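Local coordinates for protein 4-oxalmesaconate hydratase (Pseudomonas putida, PDB 5CGZ) that catalyses, with a bound zinc ion, the hydration of 4-carboxy-2-hydroxymuconate, the enol form of oxalomesaconate, in the third step of gallate degradation, at residues Val6-Phe14 with Asn120-Ala130. Numbering follows the deposited sequence.
Sequences VVSAHSADF and NYDHPLAMHLA. With ZN (zinc ion), chain C.
With CG beside the backbone N in both, His10 (chi1 -47°) and His123 (chi1 -74°) bring their imidazoles rim to rim, from the loop after strand 3-8 and from helix 122-138, with a single zinc ion between them. His10 gives ND1 to the metal at 2.1 Å and His123 gives NE2 at 2.2 Å; the ring planes are 57° apart. Asp13 OD1 binds the zinc at 2.0 Å, while its OD2 pairs with Arg17; Glu44 and a water complete the site. The His-Asp-His set is that of the MshB deacetylase (PIG-L) family, placed at the C-terminal end of parallel strand 3-8 in a Rossmann-like sheet and here serving a hydratase. A second shell fixes how the ligands are turned. The far nitrogen of His10, NE2, donates almost straight to the anti lone pair of Asp122 OD2 (2.9 Å), in the plane of the ring, and the backbone N of Tyr86 also binds that oxygen; His123 ND1 is hydrogen-bonded to Asp117. Were Asp122 replaced by an alanine, His10 NE2 would probably lose its acceptor and the ring be freer to turn about its zinc bond. The amide of Asn120 lies over one face of His123, and Ala9 CB over one face of His10. Farther from the metal, short apolar side chains pack, Ala9 CB on Ala126 CB at 3.6 Å and Val7 CG2 on Ala130 CB at 3.9 Å.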
loop_
_atom_site.group_PDB
_atom_site.type_symbol
_atom_site.label_atom_id
_atom_site.label_comp_id
_atom_site.label_asym_id
_atom_site.label_seq_id
_atom_site.Cartn_x
_atom_site.Cartn_y
_atom_site.Cartn_z
ATOM N N VAL A 6 -28.085 -2.139 7.593
ATOM C CA VAL A 6 -27.408 -2.558 6.375
ATOM C C VAL A 6 -27.727 -1.546 5.280
ATOM O O VAL A 6 -28.896 -1.253 5.030
ATOM C CB VAL A 6 -27.838 -3.979 5.946
ATOM C CG1 VAL A 6 -27.166 -4.385 4.629
ATOM C CG2 VAL A 6 -27.520 -4.967 7.051
ATOM N N VAL A 7 -26.696 -0.980 4.658
ATOM C CA VAL A 7 -26.906 -0.064 3.533
ATOM C C VAL A 7 -26.490 -0.717 2.213
ATOM O O VAL A 7 -25.303 -0.916 1.941
ATOM C CB VAL A 7 -26.144 1.245 3.717
ATOM C CG1 VAL A 7 -26.455 2.200 2.565
ATOM C CG2 VAL A 7 -26.521 1.877 5.047
ATOM N N SER A 8 -27.498 -1.039 1.411
ATOM C CA SER A 8 -27.354 -1.808 0.183
ATOM C C SER A 8 -27.500 -0.889 -1.038
ATOM O O SER A 8 -28.504 -0.187 -1.155
ATOM C CB SER A 8 -28.418 -2.917 0.181
ATOM O OG SER A 8 -28.307 -3.778 -0.925
ATOM N N ALA A 9 -26.514 -0.859 -1.936
ATOM C CA ALA A 9 -26.610 0.040 -3.098
ATOM C C ALA A 9 -27.795 -0.332 -3.998
ATOM O O ALA A 9 -28.566 0.524 -4.437
ATOM C CB ALA A 9 -25.326 0.020 -3.910
ATOM N N HIS A 10 -27.911 -1.624 -4.266
ATOM C CA HIS A 10 -28.973 -2.171 -5.092
ATOM C C HIS A 10 -29.737 -3.166 -4.234
ATOM O O HIS A 10 -29.172 -3.734 -3.303
ATOM C CB HIS A 10 -28.384 -2.832 -6.335
ATOM C CG HIS A 10 -27.354 -1.986 -7.021
ATOM N ND1 HIS A 10 -26.013 -2.320 -7.055
ATOM C CD2 HIS A 10 -27.461 -0.801 -7.669
ATOM C CE1 HIS A 10 -25.346 -1.388 -7.714
ATOM N NE2 HIS A 10 -26.201 -0.452 -8.094
ATOM N N SER A 11 -31.003 -3.396 -4.552
ATOM C CA SER A 11 -31.870 -4.173 -3.668
ATOM C C SER A 11 -31.379 -5.604 -3.401
ATOM O O SER A 11 -31.596 -6.118 -2.315
ATOM C CB SER A 11 -33.305 -4.202 -4.224
ATOM O OG SER A 11 -33.351 -4.695 -5.553
ATOM N N ALA A 12 -30.694 -6.239 -4.352
ATOM C CA ALA A 12 -30.269 -7.633 -4.154
ATOM C C ALA A 12 -29.002 -7.790 -3.297
ATOM O O ALA A 12 -28.740 -8.857 -2.731
ATOM C CB ALA A 12 -30.057 -8.315 -5.503
ATOM N N ASP A 13 -28.220 -6.727 -3.194
ATOM C CA ASP A 13 -26.918 -6.832 -2.555
ATOM C C ASP A 13 -26.962 -7.329 -1.114
ATOM O O ASP A 13 -26.121 -8.134 -0.725
ATOM C CB ASP A 13 -26.206 -5.486 -2.624
ATOM C CG ASP A 13 -25.577 -5.249 -3.980
ATOM O OD1 ASP A 13 -25.896 -4.231 -4.628
ATOM O OD2 ASP A 13 -24.756 -6.097 -4.391
ATOM N N PHE A 14 -27.925 -6.873 -0.318
ATOM C CA PHE A 14 -27.928 -7.283 1.080
ATOM C C PHE A 14 -28.203 -8.780 1.191
ATOM O O PHE A 14 -27.817 -9.406 2.174
ATOM C CB PHE A 14 -28.944 -6.470 1.918
ATOM C CG PHE A 14 -30.393 -6.847 1.694
ATOM C CD1 PHE A 14 -31.147 -6.222 0.709
ATOM C CD2 PHE A 14 -31.011 -7.791 2.504
ATOM C CE1 PHE A 14 -32.492 -6.554 0.515
ATOM C CE2 PHE A 14 -32.356 -8.133 2.319
ATOM C CZ PHE A 14 -33.098 -7.514 1.321
ATOM N N ASN A 120 -18.236 -1.746 -10.352
ATOM C CA ASN A 120 -19.509 -1.115 -10.013
ATOM C C ASN A 120 -19.337 0.158 -9.196
ATOM O O ASN A 120 -19.108 0.094 -7.984
ATOM C CB ASN A 120 -20.377 -2.102 -9.241
ATOM C CG ASN A 120 -21.844 -1.764 -9.316
ATOM O OD1 ASN A 120 -22.250 -0.617 -9.096
ATOM N ND2 ASN A 120 -22.655 -2.760 -9.648
ATOM N N TYR A 121 -19.461 1.308 -9.852
ATOM C CA TYR A 121 -19.259 2.594 -9.187
ATOM C C TYR A 121 -20.319 2.875 -8.117
ATOM O O TYR A 121 -20.065 3.616 -7.166
ATOM C CB TYR A 121 -19.231 3.729 -10.226
ATOM C CG TYR A 121 -17.832 4.025 -10.725
ATOM C CD1 TYR A 121 -17.090 3.053 -11.385
ATOM C CD2 TYR A 121 -17.247 5.268 -10.522
ATOM C CE1 TYR A 121 -15.801 3.310 -11.825
ATOM C CE2 TYR A 121 -15.962 5.537 -10.964
ATOM C CZ TYR A 121 -15.244 4.556 -11.610
ATOM O OH TYR A 121 -13.962 4.819 -12.037
ATOM N N ASP A 122 -21.503 2.285 -8.260
ATOM C CA ASP A 122 -22.563 2.515 -7.279
ATOM C C ASP A 122 -22.195 1.968 -5.889
ATOM O O ASP A 122 -22.649 2.479 -4.860
ATOM C CB ASP A 122 -23.875 1.868 -7.732
ATOM C CG ASP A 122 -24.447 2.491 -8.999
ATOM O OD1 ASP A 122 -23.893 3.487 -9.522
ATOM O OD2 ASP A 122 -25.476 1.972 -9.471
ATOM N N HIS A 123 -21.389 0.915 -5.854
ATOM C CA HIS A 123 -21.142 0.231 -4.585
ATOM C C HIS A 123 -20.370 1.095 -3.588
ATOM O O HIS A 123 -20.841 1.289 -2.469
ATOM C CB HIS A 123 -20.427 -1.096 -4.835
ATOM C CG HIS A 123 -21.325 -2.143 -5.409
ATOM N ND1 HIS A 123 -20.856 -3.329 -5.939
ATOM C CD2 HIS A 123 -22.673 -2.189 -5.532
ATOM C CE1 HIS A 123 -21.873 -4.053 -6.365
ATOM N NE2 HIS A 123 -22.991 -3.383 -6.130
ATOM N N PRO A 124 -19.200 1.641 -3.987
ATOM C CA PRO A 124 -18.500 2.531 -3.044
ATOM C C PRO A 124 -19.320 3.775 -2.679
ATOM O O PRO A 124 -19.210 4.265 -1.554
ATOM C CB PRO A 124 -17.216 2.923 -3.804
ATOM C CG PRO A 124 -17.010 1.814 -4.802
ATOM C CD PRO A 124 -18.410 1.411 -5.215
ATOM N N LEU A 125 -20.123 4.288 -3.607
ATOM C CA LEU A 125 -20.948 5.447 -3.280
ATOM C C LEU A 125 -21.865 5.121 -2.098
ATOM O O LEU A 125 -22.010 5.919 -1.176
ATOM C CB LEU A 125 -21.773 5.897 -4.482
ATOM C CG LEU A 125 -22.787 7.011 -4.182
ATOM C CD1 LEU A 125 -22.104 8.239 -3.579
ATOM C CD2 LEU A 125 -23.544 7.384 -5.453
ATOM N N ALA A 126 -22.464 3.935 -2.125
ATOM C CA ALA A 126 -23.324 3.486 -1.032
ATOM C C ALA A 126 -22.571 3.490 0.298
ATOM O O ALA A 126 -23.104 3.935 1.323
ATOM C CB ALA A 126 -23.876 2.087 -1.323
ATOM N N MET A 127 -21.333 2.995 0.291
ATOM C CA MET A 127 -20.565 2.952 1.534
ATOM C C MET A 127 -20.164 4.363 1.987
ATOM O O MET A 127 -20.161 4.654 3.188
ATOM C CB MET A 127 -19.332 2.051 1.383
ATOM C CG MET A 127 -18.370 2.101 2.581
ATOM S SD MET A 127 -19.106 1.653 4.175
ATOM C CE MET A 127 -18.565 -0.056 4.377
ATOM N N HIS A 128 -19.843 5.245 1.041
ATOM C CA HIS A 128 -19.525 6.630 1.395
ATOM C C HIS A 128 -20.739 7.342 1.994
ATOM O O HIS A 128 -20.599 8.104 2.954
ATOM C CB HIS A 128 -19.004 7.402 0.178
ATOM C CG HIS A 128 -17.533 7.236 -0.036
ATOM N ND1 HIS A 128 -16.987 6.883 -1.252
ATOM C CD2 HIS A 128 -16.492 7.356 0.823
ATOM C CE1 HIS A 128 -15.673 6.800 -1.134
ATOM N NE2 HIS A 128 -15.348 7.081 0.115
ATOM N N LEU A 129 -21.924 7.083 1.437
ATOM C CA LEU A 129 -23.170 7.593 2.016
ATOM C C LEU A 129 -23.359 7.073 3.434
ATOM O O LEU A 129 -23.646 7.836 4.358
ATOM C CB LEU A 129 -24.374 7.199 1.159
ATOM C CG LEU A 129 -24.617 8.107 -0.040
ATOM C CD1 LEU A 129 -25.642 7.481 -0.982
ATOM C CD2 LEU A 129 -25.080 9.482 0.446
ATOM N N ALA A 130 -23.194 5.762 3.593
ATOM C CA ALA A 130 -23.347 5.123 4.891
ATOM C C ALA A 130 -22.409 5.748 5.918
ATOM O O ALA A 130 -22.818 6.048 7.037
ATOM C CB ALA A 130 -23.092 3.613 4.780
HETATM ZN ZN ZN C . -25.043 -4.023 -6.420
HETATM O O HOH W 1 -24.484 -6.279 -7.322
#